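Long-range contact in lysozyme (Asticcacaulis excentricus, PDB 6H9D), which probably binds or cleaves peptidoglycan as the muramidase domain of SpmX, a co-opted and detoxified phage lysin linked to cell morphogenesis and stalk synthesis: residues 2-14 with 58-70. Residues are numbered along the deposited sequence; the frame is centred on the assembly and turned at random.
Sequences ARHKISRAGVELI and RFDLLPIVEAVNN
In this phage-lysozyme fold the extended N-terminal strip from Arg-3 to Ile-6 runs against helix 58-70 in the opposite direction, bringing Arg-3 beside Asn-69 and Lys-5 beside Val-65, before helix 8-14 turns off at 109° to it. How one amide can tie an extended chain to a helix is well illustrated by Asn-69. Its OD1 accepts from His-4 N at 2.8 Å in an almost straight bond (178°), while its ND2 gives to His-4 O at 2.9 Å, so both polar groups of His-4's backbone are gripped. ND2 also donates to Val-65 O, one turn back, which helps fix the amide's rotation. Arg-3, its chain bent at chi2 (-71°), lays its guanidinium over Asn-69 CB, and NH2 forms a salt bridge with Glu-66 OE1, though the hydrogen bond within it is weak because it is strongly bent. Further along, Ile-6 CG2 meets Val-65 CG2, and Ile-14 CD1 reaches Leu-61 CD2 tip to tip at 3.8 Å; Ile-6 also touches Val-85 of helix 78-91. Arg-58, whose NE is salt-bridged to Asp-54, reaches across to helix 8-14 with its chain extended from CG to NE. Val-11 CG2 sits over the centre of its guanidinium, 3.8 Å from CZ, and at the edge a water accepts from NH2 and donates to Glu-12 OE2.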
loop_
_atom_site.group_PDB
_atom_site.type_symbol
_atom_site.label_atom_id
_atom_site.label_comp_id
_atom_site.label_asym_id
_atom_site.label_seq_id
_atom_site.Cartn_x
_atom_site.Cartn_y
_atom_site.Cartn_z
ATOM N N ALA A 2 -19.543 -5.877 -8.630
ATOM C CA ALA A 2 -18.180 -5.971 -9.228
ATOM C C ALA A 2 -17.139 -5.410 -8.246
ATOM O O ALA A 2 -16.473 -4.415 -8.562
ATOM C CB ALA A 2 -18.155 -5.231 -10.547
ATOM N N ARG A 3 -16.987 -6.074 -7.104
ATOM C CA ARG A 3 -16.004 -5.684 -6.102
ATOM C C ARG A 3 -14.736 -6.490 -6.359
ATOM O O ARG A 3 -14.804 -7.669 -6.707
ATOM C CB ARG A 3 -16.532 -5.955 -4.694
ATOM C CG ARG A 3 -17.673 -5.043 -4.273
ATOM C CD ARG A 3 -17.185 -3.626 -4.020
ATOM N NE ARG A 3 -16.818 -3.414 -2.623
ATOM C CZ ARG A 3 -16.795 -2.225 -2.029
ATOM N NH1 ARG A 3 -17.118 -1.135 -2.712
ATOM N NH2 ARG A 3 -16.449 -2.126 -0.753
ATOM N N HIS A 4 -13.581 -5.857 -6.189
ATOM C CA HIS A 4 -12.314 -6.514 -6.429
ATOM C C HIS A 4 -11.696 -7.010 -5.114
ATOM O O HIS A 4 -11.926 -6.436 -4.035
ATOM C CB HIS A 4 -11.340 -5.560 -7.136
ATOM C CG HIS A 4 -11.866 -4.940 -8.384
ATOM N ND1 HIS A 4 -11.823 -5.600 -9.606
ATOM C CD2 HIS A 4 -12.409 -3.717 -8.611
ATOM C CE1 HIS A 4 -12.336 -4.811 -10.532
ATOM N NE2 HIS A 4 -12.703 -3.640 -9.946
ATOM N N LYS A 5 -10.846 -8.028 -5.248
ATOM C CA LYS A 5 -10.021 -8.575 -4.172
ATOM C C LYS A 5 -8.545 -8.482 -4.578
ATOM O O LYS A 5 -8.208 -8.656 -5.767
ATOM C CB LYS A 5 -10.408 -10.033 -3.900
ATOM C CG LYS A 5 -11.853 -10.251 -3.461
ATOM C CD LYS A 5 -12.360 -11.664 -3.682
ATOM C CE LYS A 5 -13.845 -11.718 -4.004
ATOM N NZ LYS A 5 -14.234 -12.996 -4.649
ATOM N N ILE A 6 -7.666 -8.240 -3.593
ATOM C CA ILE A 6 -6.240 -8.169 -3.890
ATOM C C ILE A 6 -5.771 -9.594 -4.198
ATOM O O ILE A 6 -6.091 -10.519 -3.456
ATOM C CB ILE A 6 -5.414 -7.504 -2.764
ATOM C CG1 ILE A 6 -3.954 -7.334 -3.188
ATOM C CG2 ILE A 6 -5.509 -8.242 -1.434
ATOM C CD1 ILE A 6 -3.221 -6.310 -2.398
ATOM N N SER A 7 -5.049 -9.758 -5.307
ATOM C CA SER A 7 -4.549 -11.065 -5.719
ATOM C C SER A 7 -3.350 -11.456 -4.856
ATOM O O SER A 7 -2.788 -10.638 -4.123
ATOM C CB SER A 7 -4.180 -11.070 -7.181
ATOM O OG SER A 7 -2.949 -10.400 -7.378
ATOM N N ARG A 8 -2.935 -12.717 -4.985
ATOM C CA ARG A 8 -1.749 -13.192 -4.324
ATOM C C ARG A 8 -0.525 -12.396 -4.796
ATOM O O ARG A 8 0.335 -12.034 -4.000
ATOM C CB ARG A 8 -1.578 -14.695 -4.572
ATOM C CG ARG A 8 -0.392 -15.315 -3.849
ATOM C CD ARG A 8 -0.428 -16.830 -3.954
ATOM N NE ARG A 8 0.898 -17.432 -3.826
ATOM C CZ ARG A 8 1.128 -18.740 -3.831
ATOM N NH1 ARG A 8 0.109 -19.587 -3.788
ATOM N NH2 ARG A 8 2.369 -19.199 -3.884
ATOM N N ALA A 9 -0.435 -12.126 -6.100
ATOM C CA ALA A 9 0.694 -11.348 -6.654
ATOM C C ALA A 9 0.748 -9.951 -6.010
ATOM O O ALA A 9 1.834 -9.429 -5.730
ATOM C CB ALA A 9 0.566 -11.249 -8.159
ATOM N N GLY A 10 -0.431 -9.353 -5.812
ATOM C CA GLY A 10 -0.596 -8.036 -5.198
ATOM C C GLY A 10 -0.088 -8.022 -3.766
ATOM O O GLY A 10 0.615 -7.118 -3.324
ATOM N N VAL A 11 -0.454 -9.067 -3.011
ATOM C CA VAL A 11 0.034 -9.229 -1.653
ATOM C C VAL A 11 1.560 -9.351 -1.658
ATOM O O VAL A 11 2.228 -8.717 -0.864
ATOM C CB VAL A 11 -0.642 -10.419 -0.941
ATOM C CG1 VAL A 11 0.015 -10.683 0.399
ATOM C CG2 VAL A 11 -2.142 -10.169 -0.786
ATOM N N GLU A 12 2.115 -10.148 -2.578
ATOM C CA GLU A 12 3.578 -10.363 -2.615
ATOM C C GLU A 12 4.299 -9.041 -2.939
ATOM O O GLU A 12 5.342 -8.740 -2.375
ATOM C CB GLU A 12 3.973 -11.427 -3.646
ATOM C CG GLU A 12 3.467 -12.826 -3.339
ATOM C CD GLU A 12 3.644 -13.311 -1.909
ATOM O OE1 GLU A 12 4.764 -13.159 -1.367
ATOM O OE2 GLU A 12 2.655 -13.844 -1.353
ATOM N N LEU A 13 3.741 -8.243 -3.851
ATOM C CA LEU A 13 4.315 -6.937 -4.157
ATOM C C LEU A 13 4.413 -6.091 -2.874
ATOM O O LEU A 13 5.446 -5.525 -2.532
ATOM C CB LEU A 13 3.449 -6.232 -5.207
ATOM C CG LEU A 13 3.908 -4.807 -5.521
ATOM C CD1 LEU A 13 5.251 -4.844 -6.224
ATOM C CD2 LEU A 13 2.899 -4.038 -6.354
ATOM N N ILE A 14 3.310 -6.030 -2.134
ATOM C CA ILE A 14 3.226 -5.206 -0.947
ATOM C C ILE A 14 4.238 -5.693 0.094
ATOM O O ILE A 14 4.967 -4.895 0.695
ATOM C CB ILE A 14 1.775 -5.180 -0.432
ATOM C CG1 ILE A 14 0.924 -4.347 -1.396
ATOM C CG2 ILE A 14 1.697 -4.680 1.000
ATOM C CD1 ILE A 14 -0.547 -4.314 -1.077
ATOM N N ARG A 58 -2.874 -9.426 5.346
ATOM C CA ARG A 58 -4.157 -9.437 4.629
ATOM C C ARG A 58 -5.236 -8.785 5.500
ATOM O O ARG A 58 -6.120 -8.136 4.975
ATOM C CB ARG A 58 -4.527 -10.857 4.184
ATOM C CG ARG A 58 -3.624 -11.400 3.081
ATOM C CD ARG A 58 -3.705 -12.909 2.909
ATOM N NE ARG A 58 -2.932 -13.373 1.758
ATOM C CZ ARG A 58 -3.427 -13.452 0.521
ATOM N NH1 ARG A 58 -4.662 -13.055 0.292
ATOM N NH2 ARG A 58 -2.687 -13.917 -0.468
ATOM N N PHE A 59 -5.145 -8.918 6.830
ATOM C CA PHE A 59 -6.076 -8.181 7.717
ATOM C C PHE A 59 -5.880 -6.674 7.553
ATOM O O PHE A 59 -6.814 -5.936 7.403
ATOM C CB PHE A 59 -5.878 -8.527 9.188
ATOM C CG PHE A 59 -6.239 -9.933 9.593
ATOM C CD1 PHE A 59 -7.118 -10.699 8.839
ATOM C CD2 PHE A 59 -5.717 -10.474 10.758
ATOM C CE1 PHE A 59 -7.434 -11.994 9.225
ATOM C CE2 PHE A 59 -6.046 -11.763 11.147
ATOM C CZ PHE A 59 -6.920 -12.509 10.397
ATOM N N ASP A 60 -4.621 -6.226 7.568
ATOM C CA ASP A 60 -4.297 -4.806 7.491
ATOM C C ASP A 60 -4.746 -4.248 6.125
ATOM O O ASP A 60 -4.999 -3.063 5.983
ATOM C CB ASP A 60 -2.807 -4.587 7.784
ATOM C CG ASP A 60 -2.439 -4.830 9.245
ATOM O OD1 ASP A 60 -3.310 -4.619 10.105
ATOM O OD2 ASP A 60 -1.297 -5.270 9.517
ATOM N N LEU A 61 -4.781 -5.090 5.094
ATOM C CA LEU A 61 -5.138 -4.626 3.743
ATOM C C LEU A 61 -6.661 -4.551 3.533
ATOM O O LEU A 61 -7.086 -3.889 2.620
ATOM C CB LEU A 61 -4.508 -5.556 2.711
ATOM C CG LEU A 61 -2.995 -5.447 2.583
ATOM C CD1 LEU A 61 -2.457 -6.510 1.636
ATOM C CD2 LEU A 61 -2.607 -4.055 2.142
ATOM N N LEU A 62 -7.469 -5.196 4.396
ATOM C CA LEU A 62 -8.925 -5.254 4.225
ATOM C C LEU A 62 -9.504 -3.859 4.035
ATOM O O LEU A 62 -10.253 -3.662 3.090
ATOM C CB LEU A 62 -9.594 -5.952 5.413
ATOM C CG LEU A 62 -9.445 -7.472 5.465
ATOM C CD1 LEU A 62 -10.024 -8.028 6.765
ATOM C CD2 LEU A 62 -10.108 -8.138 4.266
ATOM N N PRO A 63 -9.232 -2.861 4.905
ATOM C CA PRO A 63 -9.779 -1.525 4.718
ATOM C C PRO A 63 -9.232 -0.794 3.490
ATOM O O PRO A 63 -9.915 0.076 2.941
ATOM C CB PRO A 63 -9.433 -0.761 5.990
ATOM C CG PRO A 63 -8.320 -1.561 6.628
ATOM C CD PRO A 63 -8.493 -2.985 6.171
ATOM N N ILE A 64 -8.027 -1.156 3.049
ATOM C CA ILE A 64 -7.488 -0.591 1.793
ATOM C C ILE A 64 -8.290 -1.132 0.602
ATOM O O ILE A 64 -8.616 -0.361 -0.314
ATOM C CB ILE A 64 -5.988 -0.896 1.614
ATOM C CG1 ILE A 64 -5.175 -0.629 2.897
ATOM C CG2 ILE A 64 -5.467 -0.114 0.421
ATOM C CD1 ILE A 64 -5.261 0.796 3.384
ATOM N N VAL A 65 -8.496 -2.452 0.570
ATOM C CA VAL A 65 -9.282 -3.122 -0.471
ATOM C C VAL A 65 -10.688 -2.491 -0.534
ATOM O O VAL A 65 -11.205 -2.200 -1.624
ATOM C CB VAL A 65 -9.321 -4.645 -0.238
ATOM C CG1 VAL A 65 -10.390 -5.370 -1.063
ATOM C CG2 VAL A 65 -7.959 -5.270 -0.479
ATOM N N GLU A 66 -11.289 -2.243 0.639
ATOM C CA GLU A 66 -12.601 -1.587 0.733
ATOM C C GLU A 66 -12.536 -0.164 0.170
ATOM O O GLU A 66 -13.382 0.209 -0.631
ATOM C CB GLU A 66 -13.076 -1.575 2.183
ATOM C CG GLU A 66 -13.531 -2.949 2.631
ATOM C CD GLU A 66 -14.629 -3.503 1.736
ATOM O OE1 GLU A 66 -15.690 -2.849 1.647
ATOM O OE2 GLU A 66 -14.402 -4.551 1.092
ATOM N N ALA A 67 -11.529 0.614 0.597
ATOM C CA ALA A 67 -11.367 1.986 0.189
ATOM C C ALA A 67 -11.213 2.094 -1.338
ATOM O O ALA A 67 -11.809 2.966 -1.955
ATOM C CB ALA A 67 -10.189 2.607 0.883
ATOM N N VAL A 68 -10.398 1.226 -1.944
ATOM C CA VAL A 68 -10.083 1.382 -3.365
ATOM C C VAL A 68 -11.350 1.060 -4.165
ATOM O O VAL A 68 -11.721 1.785 -5.075
ATOM C CB VAL A 68 -8.879 0.526 -3.806
ATOM C CG1 VAL A 68 -8.712 0.567 -5.316
ATOM C CG2 VAL A 68 -7.588 1.000 -3.131
ATOM N N ASN A 69 -12.035 0.021 -3.729
ATOM C CA ASN A 69 -13.320 -0.400 -4.324
ATOM C C ASN A 69 -14.326 0.743 -4.210
ATOM O O ASN A 69 -15.003 1.025 -5.174
ATOM C CB ASN A 69 -13.856 -1.613 -3.576
ATOM C CG ASN A 69 -13.402 -2.902 -4.201
ATOM O OD1 ASN A 69 -13.635 -3.130 -5.370
ATOM N ND2 ASN A 69 -12.760 -3.743 -3.431
ATOM N N ASN A 70 -14.355 1.412 -3.072
ATOM C CA ASN A 70 -15.361 2.469 -2.843
ATOM C C ASN A 70 -14.976 3.777 -3.522
ATOM O O ASN A 70 -15.888 4.486 -3.910
ATOM C CB ASN A 70 -15.585 2.719 -1.353
ATOM C CG ASN A 70 -16.128 1.523 -0.606
ATOM O OD1 ASN A 70 -16.591 0.562 -1.200
ATOM N ND2 ASN A 70 -16.046 1.573 0.704
HETATM O O HOH W 1 -0.067 -14.615 -0.060
#